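Local coordinates for protein ribose-phosphate pyrophosphokinase (Sulfolobus solfataricus, PDB 4TWB) that catalyses the transfer of the pyrophosphoryl group of ATP to the 1-hydroxyl of ribose 5-phosphate, making the nucleotide precursor PRPP with the help of magnesium, at residues A[139-151]-A[279-291]. Sequence-based numbering, arbitrary orientation.
Sequences LKIVHPYHQIARK and ITIDVSQSIALSL
Gln-147 and Ser-286 sit at the middle of an antiparallel pairing of two connections between the N- and C-terminal halves of this PRPP synthase, both of phosphoribosyltransferase-like fold. The chain passes from edge strand 138-142 of the N-terminal sheet into helix 145-155 of the C-terminal half; near its end it returns, from edge strand 279-281 of the C-terminal sheet into helix 284-289, which packs on helix 12-20. How one side-chain amide can hold two such connections together is seen in Gln-147. Its CG lies anti to the carbonyl carbon (chi1 -64°) and the chain runs on extended, carrying the amide to the start of helix 284-289. There Ser-286 OG donates to Gln-147 OE1 at 2.6 Å, in the carbonyl plane and on a lone pair, while Ser-286 N adds a weak bond to the same oxygen. The other end of the amide, NE2, reaches Asp-282 O at 3.1 Å with an N-H...O angle of 156°, the donor lying above the plane of that carbonyl. Apolar groups flank this polar centre. Toward strand 279-281 the side chains of Ile-281 and Gln-147 run alongside each other, pointing opposite ways; Ile-281 CD1 is 3.9 Å from Ile-148 CG1, and Ile-279 CG2 meets Lys-151 CE at 3.6 Å. Beside the amide, Pro-144 CB lies next to Val-283 CG1 at 3.8 Å, and farther toward the C-terminus Val-142 sets its methyls against the last turns of the chain, CG1 near Ser-286 O and CG2 against the side chain of Ser-290. Where the chain ends, Lys-140 NZ forms a salt bridge with Leu-291 OXT at 3.0 Å. The partners are consistent with one orientation of the Gln-147 amide, and these hydrogen bonds, with the C-terminal salt bridge, tie the two interdomain connections together.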
ATOM      1  N   LEU A 139      14.517 -17.500   8.280  1.00 46.32           N
ATOM      2  CA  LEU A 139      13.238 -17.966   7.755  1.00 45.14           C
ATOM      3  C   LEU A 139      12.629 -19.112   8.549  1.00 43.64           C
ATOM      4  O   LEU A 139      13.305 -20.084   8.874  1.00 51.85           O
ATOM      5  CB  LEU A 139      13.419 -18.464   6.334  1.00 36.95           C
ATOM      6  CG  LEU A 139      13.208 -17.461   5.217  1.00 58.82           C
ATOM      7  CD1 LEU A 139      13.492 -18.160   3.902  1.00 60.18           C
ATOM      8  CD2 LEU A 139      11.784 -16.947   5.268  1.00 50.80           C
ATOM      9  N   LYS A 140      11.342 -19.005   8.843  1.00 40.11           N
ATOM     10  CA  LYS A 140      10.604 -20.144   9.370  1.00 36.12           C
ATOM     11  C   LYS A 140       9.335 -20.316   8.552  1.00 36.27           C
ATOM     12  O   LYS A 140       8.385 -19.533   8.683  1.00 40.33           O
ATOM     13  CB  LYS A 140      10.303 -19.972  10.857  1.00 25.79           C
ATOM     14  CG  LYS A 140      11.568 -19.783  11.648  1.00 46.69           C
ATOM     15  CD  LYS A 140      11.493 -20.307  13.062  1.00 59.70           C
ATOM     16  CE  LYS A 140      12.909 -20.580  13.585  1.00 66.35           C
ATOM     17  NZ  LYS A 140      12.958 -20.810  15.061  1.00 92.01           N
ATOM     18  N   ILE A 141       9.345 -21.321   7.678  1.00 35.77           N
ATOM     19  CA  ILE A 141       8.176 -21.673   6.879  1.00 39.13           C
ATOM     20  C   ILE A 141       7.240 -22.612   7.661  1.00 39.06           C
ATOM     21  O   ILE A 141       7.693 -23.488   8.391  1.00 34.20           O
ATOM     22  CB  ILE A 141       8.622 -22.315   5.564  1.00 31.73           C
ATOM     23  CG1 ILE A 141       9.656 -21.410   4.891  1.00 31.19           C
ATOM     24  CG2 ILE A 141       7.446 -22.586   4.667  1.00 29.15           C
ATOM     25  CD1 ILE A 141      10.083 -21.859   3.512  1.00 35.42           C
ATOM     26  N   VAL A 142       5.935 -22.395   7.539  1.00 42.10           N
ATOM     27  CA  VAL A 142       4.962 -23.206   8.262  1.00 39.92           C
ATOM     28  C   VAL A 142       4.061 -23.914   7.272  1.00 38.41           C
ATOM     29  O   VAL A 142       3.361 -23.258   6.502  1.00 44.85           O
ATOM     30  CB  VAL A 142       4.070 -22.354   9.198  1.00 41.58           C
ATOM     31  CG1 VAL A 142       3.068 -23.248   9.922  1.00 30.73           C
ATOM     32  CG2 VAL A 142       4.901 -21.579  10.197  1.00 36.48           C
ATOM     33  N   HIS A 143       4.085 -25.246   7.284  1.00 37.23           N
ATOM     34  CA  HIS A 143       3.172 -26.037   6.457  1.00 32.64           C
ATOM     35  C   HIS A 143       2.145 -26.687   7.363  1.00 31.68           C
ATOM     36  O   HIS A 143       2.447 -27.655   8.043  1.00 45.33           O
ATOM     37  CB  HIS A 143       3.944 -27.117   5.702  1.00 24.25           C
ATOM     38  CG  HIS A 143       5.066 -26.590   4.857  1.00 33.69           C
ATOM     39  ND1 HIS A 143       4.862 -25.992   3.632  1.00 36.85           N
ATOM     40  CD2 HIS A 143       6.405 -26.590   5.054  1.00 38.71           C
ATOM     41  CE1 HIS A 143       6.022 -25.638   3.112  1.00 32.12           C
ATOM     42  NE2 HIS A 143       6.977 -25.995   3.952  1.00 40.43           N
ATOM     43  N   PRO A 144       0.919 -26.160   7.379  1.00 29.13           N
ATOM     44  CA  PRO A 144      -0.071 -26.658   8.343  1.00 34.91           C
ATOM     45  C   PRO A 144      -0.729 -27.970   7.883  1.00 35.50           C
ATOM     46  O   PRO A 144      -1.944 -28.133   8.019  1.00 34.62           O
ATOM     47  CB  PRO A 144      -1.126 -25.543   8.350  1.00 21.89           C
ATOM     48  CG  PRO A 144      -0.905 -24.769   7.063  1.00 20.65           C
ATOM     49  CD  PRO A 144       0.299 -25.302   6.357  1.00 19.42           C
ATOM     50  N   TYR A 145       0.068 -28.883   7.337  1.00 34.52           N
ATOM     51  CA  TYR A 145      -0.470 -30.102   6.740  1.00 33.10           C
ATOM     52  C   TYR A 145      -1.210 -30.992   7.729  1.00 30.35           C
ATOM     53  O   TYR A 145      -2.292 -31.474   7.419  1.00 32.09           O
ATOM     54  CB  TYR A 145       0.610 -30.868   5.974  1.00 26.18           C
ATOM     55  CG  TYR A 145       1.237 -30.057   4.848  1.00 41.88           C
ATOM     56  CD1 TYR A 145       0.597 -28.938   4.330  1.00 33.46           C
ATOM     57  CD2 TYR A 145       2.456 -30.421   4.293  1.00 38.53           C
ATOM     58  CE1 TYR A 145       1.154 -28.198   3.304  1.00 27.62           C
ATOM     59  CE2 TYR A 145       3.026 -29.680   3.262  1.00 33.75           C
ATOM     60  CZ  TYR A 145       2.365 -28.574   2.772  1.00 35.65           C
ATOM     61  OH  TYR A 145       2.921 -27.839   1.750  1.00 36.61           O
ATOM     62  N   HIS A 146      -0.661 -31.182   8.921  1.00 32.39           N
ATOM     63  CA  HIS A 146      -1.331 -32.030   9.907  1.00 30.53           C
ATOM     64  C   HIS A 146      -2.720 -31.520  10.261  1.00 30.90           C
ATOM     65  O   HIS A 146      -3.646 -32.316  10.443  1.00 41.03           O
ATOM     66  CB  HIS A 146      -0.488 -32.243  11.173  1.00 25.86           C
ATOM     67  CG  HIS A 146      -1.256 -32.828  12.324  1.00 46.13           C
ATOM     68  ND1 HIS A 146      -1.319 -34.185  12.572  1.00 46.64           N
ATOM     69  CD2 HIS A 146      -1.990 -32.236  13.297  1.00 47.38           C
ATOM     70  CE1 HIS A 146      -2.059 -34.402  13.645  1.00 48.20           C
ATOM     71  NE2 HIS A 146      -2.474 -33.236  14.107  1.00 57.87           N
ATOM     72  N   GLN A 147      -2.893 -30.207  10.341  1.00 33.49           N
ATOM     73  CA  GLN A 147      -4.205 -29.696  10.730  1.00 31.48           C
ATOM     74  C   GLN A 147      -5.233 -29.879   9.615  1.00 34.69           C
ATOM     75  O   GLN A 147      -6.417 -30.079   9.874  1.00 42.98           O
ATOM     76  CB  GLN A 147      -4.129 -28.235  11.129  1.00 33.82           C
ATOM     77  CG  GLN A 147      -3.298 -27.958  12.342  1.00 36.10           C
ATOM     78  CD  GLN A 147      -3.570 -26.577  12.896  1.00 42.63           C
ATOM     79  OE1 GLN A 147      -2.707 -25.703  12.868  1.00 42.86           O
ATOM     80  NE2 GLN A 147      -4.785 -26.366  13.382  1.00 35.46           N
ATOM     81  N   ILE A 148      -4.775 -29.801   8.374  1.00 28.08           N
ATOM     82  CA  ILE A 148      -5.637 -30.054   7.237  1.00 29.56           C
ATOM     83  C   ILE A 148      -5.985 -31.533   7.144  1.00 39.63           C
ATOM     84  O   ILE A 148      -7.129 -31.895   6.910  1.00 41.60           O
ATOM     85  CB  ILE A 148      -4.974 -29.578   5.941  1.00 35.23           C
ATOM     86  CG1 ILE A 148      -4.916 -28.049   5.929  1.00 29.13           C
ATOM     87  CG2 ILE A 148      -5.741 -30.077   4.725  1.00 28.29           C
ATOM     88  CD1 ILE A 148      -4.069 -27.501   4.825  1.00 34.30           C
ATOM     89  N   ALA A 149      -4.988 -32.388   7.335  1.00 41.90           N
ATOM     90  CA  ALA A 149      -5.229 -33.817   7.395  1.00 35.31           C
ATOM     91  C   ALA A 149      -6.282 -34.124   8.464  1.00 35.84           C
ATOM     92  O   ALA A 149      -7.315 -34.709   8.163  1.00 31.75           O
ATOM     93  CB  ALA A 149      -3.933 -34.569   7.654  1.00 31.95           C
ATOM     94  N   ARG A 150      -6.047 -33.698   9.702  1.00 35.85           N
ATOM     95  CA  ARG A 150      -7.021 -33.963  10.771  1.00 42.75           C
ATOM     96  C   ARG A 150      -8.449 -33.561  10.360  1.00 40.14           C
ATOM     97  O   ARG A 150      -9.388 -34.319  10.580  1.00 47.47           O
ATOM     98  CB  ARG A 150      -6.588 -33.324  12.120  1.00 38.54           C
ATOM     99  CG  ARG A 150      -7.417 -33.762  13.363  1.00 50.91           C
ATOM    100  CD  ARG A 150      -6.562 -34.175  14.603  1.00 73.14           C
ATOM    101  NE  ARG A 150      -5.857 -33.070  15.271  1.00122.84           N
ATOM    102  CZ  ARG A 150      -5.044 -33.205  16.325  1.00112.27           C
ATOM    103  NH1 ARG A 150      -4.821 -34.402  16.853  1.00 93.74           N
ATOM    104  NH2 ARG A 150      -4.445 -32.139  16.861  1.00 75.28           N
ATOM    105  N   LYS A 151      -8.603 -32.388   9.741  1.00 46.32           N
ATOM    106  CA  LYS A 151      -9.930 -31.884   9.387  1.00 45.84           C
ATOM    107  C   LYS A 151     -10.572 -32.696   8.273  1.00 44.21           C
ATOM    108  O   LYS A 151     -11.744 -33.053   8.369  1.00 45.67           O
ATOM    109  CB  LYS A 151      -9.904 -30.404   8.999  1.00 41.96           C
ATOM    110  CG  LYS A 151     -11.293 -29.741   9.036  1.00 34.71           C
ATOM    111  CD  LYS A 151     -11.723 -29.493  10.475  1.00 40.29           C
ATOM    112  CE  LYS A 151     -13.143 -28.978  10.587  1.00 62.13           C
ATOM    113  NZ  LYS A 151     -13.552 -28.786  12.009  1.00 73.54           N
ATOM    114  N   ILE A 279     -15.450 -23.897   5.996  1.00 44.43           N
ATOM    115  CA  ILE A 279     -14.749 -24.543   7.090  1.00 43.89           C
ATOM    116  C   ILE A 279     -13.398 -23.869   7.283  1.00 48.56           C
ATOM    117  O   ILE A 279     -12.537 -23.912   6.407  1.00 43.80           O
ATOM    118  CB  ILE A 279     -14.624 -26.053   6.851  1.00 58.42           C
ATOM    119  CG1 ILE A 279     -16.011 -26.701   6.967  1.00 43.13           C
ATOM    120  CG2 ILE A 279     -13.640 -26.665   7.826  1.00 46.76           C
ATOM    121  CD1 ILE A 279     -16.030 -28.173   6.668  1.00 67.90           C
ATOM    122  N   THR A 280     -13.232 -23.210   8.425  1.00 46.29           N
ATOM    123  CA  THR A 280     -12.031 -22.418   8.658  1.00 43.71           C
ATOM    124  C   THR A 280     -11.157 -23.017   9.734  1.00 42.55           C
ATOM    125  O   THR A 280     -11.539 -23.054  10.899  1.00 46.01           O
ATOM    126  CB  THR A 280     -12.368 -20.968   9.068  1.00 45.94           C
ATOM    127  OG1 THR A 280     -13.072 -20.303   8.003  1.00 55.20           O
ATOM    128  CG2 THR A 280     -11.093 -20.201   9.374  1.00 42.33           C
ATOM    129  N   ILE A 281      -9.980 -23.480   9.337  1.00 41.38           N
ATOM    130  CA  ILE A 281      -8.999 -24.006  10.281  1.00 38.21           C
ATOM    131  C   ILE A 281      -8.165 -22.872  10.863  1.00 35.99           C
ATOM    132  O   ILE A 281      -7.624 -22.060  10.129  1.00 47.07           O
ATOM    133  CB  ILE A 281      -8.048 -24.992   9.596  1.00 38.60           C
ATOM    134  CG1 ILE A 281      -8.841 -26.166   9.004  1.00 43.63           C
ATOM    135  CG2 ILE A 281      -6.991 -25.473  10.566  1.00 32.71           C
ATOM    136  CD1 ILE A 281      -7.993 -27.153   8.201  1.00 37.67           C
ATOM    137  N   ASP A 282      -8.067 -22.818  12.186  1.00 40.10           N
ATOM    138  CA  ASP A 282      -7.187 -21.857  12.855  1.00 37.34           C
ATOM    139  C   ASP A 282      -5.789 -22.476  12.930  1.00 38.74           C
ATOM    140  O   ASP A 282      -5.556 -23.427  13.669  1.00 39.95           O
ATOM    141  CB  ASP A 282      -7.735 -21.513  14.250  1.00 28.32           C
ATOM    142  CG  ASP A 282      -6.740 -20.769  15.120  1.00 50.53           C
ATOM    143  OD1 ASP A 282      -5.658 -20.385  14.615  1.00 38.52           O
ATOM    144  OD2 ASP A 282      -7.054 -20.576  16.321  1.00 51.02           O
ATOM    145  N   VAL A 283      -4.869 -21.935  12.146  1.00 32.13           N
ATOM    146  CA  VAL A 283      -3.548 -22.520  11.993  1.00 34.26           C
ATOM    147  C   VAL A 283      -2.539 -21.998  13.008  1.00 44.06           C
ATOM    148  O   VAL A 283      -1.330 -22.212  12.844  1.00 40.88           O
ATOM    149  CB  VAL A 283      -2.976 -22.247  10.586  1.00 40.77           C
ATOM    150  CG1 VAL A 283      -3.742 -23.046   9.543  1.00 31.43           C
ATOM    151  CG2 VAL A 283      -3.003 -20.740  10.273  1.00 29.99           C
ATOM    152  N   SER A 284      -3.022 -21.316  14.048  1.00 38.29           N
ATOM    153  CA  SER A 284      -2.133 -20.820  15.101  1.00 35.99           C
ATOM    154  C   SER A 284      -1.311 -21.958  15.716  1.00 38.97           C
ATOM    155  O   SER A 284      -0.116 -21.818  15.966  1.00 35.69           O
ATOM    156  CB  SER A 284      -2.939 -20.123  16.190  1.00 32.93           C
ATOM    157  OG  SER A 284      -3.806 -19.174  15.625  1.00 43.78           O
ATOM    158  N   GLN A 285      -1.967 -23.088  15.963  1.00 47.02           N
ATOM    159  CA  GLN A 285      -1.286 -24.253  16.517  1.00 45.41           C
ATOM    160  C   GLN A 285      -0.077 -24.690  15.664  1.00 41.70           C
ATOM    161  O   GLN A 285       0.988 -25.014  16.195  1.00 44.29           O
ATOM    162  CB  GLN A 285      -2.280 -25.406  16.710  1.00 49.39           C
ATOM    163  CG  GLN A 285      -1.778 -26.505  17.635  1.00 90.62           C
ATOM    164  CD  GLN A 285      -1.291 -25.976  18.985  1.00102.32           C
ATOM    165  OE1 GLN A 285      -2.093 -25.571  19.838  1.00 78.04           O
ATOM    166  NE2 GLN A 285       0.034 -26.000  19.190  1.00 67.11           N
ATOM    167  N   SER A 286      -0.242 -24.689  14.342  1.00 37.76           N
ATOM    168  CA  SER A 286       0.851 -25.015  13.430  1.00 27.84           C
ATOM    169  C   SER A 286       1.947 -23.950  13.432  1.00 41.47           C
ATOM    170  O   SER A 286       3.138 -24.264  13.308  1.00 38.52           O
ATOM    171  CB  SER A 286       0.329 -25.221  12.007  1.00 29.09           C
ATOM    172  OG  SER A 286      -0.446 -26.409  11.897  1.00 49.91           O
ATOM    173  N   ILE A 287       1.551 -22.683  13.561  1.00 41.32           N
ATOM    174  CA  ILE A 287       2.522 -21.590  13.612  1.00 38.26           C
ATOM    175  C   ILE A 287       3.345 -21.687  14.897  1.00 38.82           C
ATOM    176  O   ILE A 287       4.557 -21.486  14.871  1.00 33.34           O
ATOM    177  CB  ILE A 287       1.845 -20.201  13.498  1.00 38.66           C
ATOM    178  CG1 ILE A 287       1.373 -19.945  12.069  1.00 38.57           C
ATOM    179  CG2 ILE A 287       2.803 -19.102  13.876  1.00 33.51           C
ATOM    180  CD1 ILE A 287       0.264 -18.895  11.983  1.00 29.45           C
ATOM    181  N   ALA A 288       2.687 -22.026  16.008  1.00 40.81           N
ATOM    182  CA  ALA A 288       3.353 -22.128  17.310  1.00 37.20           C
ATOM    183  C   ALA A 288       4.507 -23.110  17.303  1.00 44.72           C
ATOM    184  O   ALA A 288       5.573 -22.825  17.854  1.00 43.15           O
ATOM    185  CB  ALA A 288       2.363 -22.494  18.402  1.00 24.10           C
ATOM    186  N   LEU A 289       4.290 -24.277  16.697  1.00 44.03           N
ATOM    187  CA  LEU A 289       5.334 -25.296  16.643  1.00 53.26           C
ATOM    188  C   LEU A 289       6.584 -24.746  15.996  1.00 58.58           C
ATOM    189  O   LEU A 289       7.703 -25.046  16.417  1.00 57.81           O
ATOM    190  CB  LEU A 289       4.896 -26.491  15.815  1.00 54.69           C
ATOM    191  CG  LEU A 289       3.743 -27.335  16.313  1.00 62.42           C
ATOM    192  CD1 LEU A 289       3.588 -28.484  15.354  1.00 38.49           C
ATOM    193  CD2 LEU A 289       4.025 -27.830  17.716  1.00 62.33           C
ATOM    194  N   SER A 290       6.379 -23.944  14.956  1.00 58.93           N
ATOM    195  CA  SER A 290       7.458 -23.537  14.063  1.00 49.48           C
ATOM    196  C   SER A 290       8.252 -22.365  14.604  1.00 48.81           C
ATOM    197  O   SER A 290       9.231 -21.956  13.993  1.00 66.18           O
ATOM    198  CB  SER A 290       6.900 -23.196  12.676  1.00 47.57           C
ATOM    199  OG  SER A 290       5.937 -24.161  12.248  1.00 53.33           O
ATOM    200  N   LEU A 291       7.832 -21.836  15.753  1.00 50.21           N
ATOM    201  CA  LEU A 291       8.501 -20.695  16.388  1.00 54.39           C
ATOM    202  C   LEU A 291       9.812 -21.108  17.056  1.00 90.89           C
ATOM    203  O   LEU A 291      10.121 -20.643  18.159  1.00106.76           O
ATOM    204  CB  LEU A 291       7.581 -20.011  17.409  1.00 39.55           C
ATOM    205  CG  LEU A 291       6.460 -19.208  16.764  1.00 49.50           C
ATOM    206  CD1 LEU A 291       5.560 -18.552  17.796  1.00 35.90           C
ATOM    207  CD2 LEU A 291       7.039 -18.178  15.817  1.00 34.75           C
ATOM    208  OXT LEU A 291      10.580 -21.918  16.518  1.00 81.59           O
TER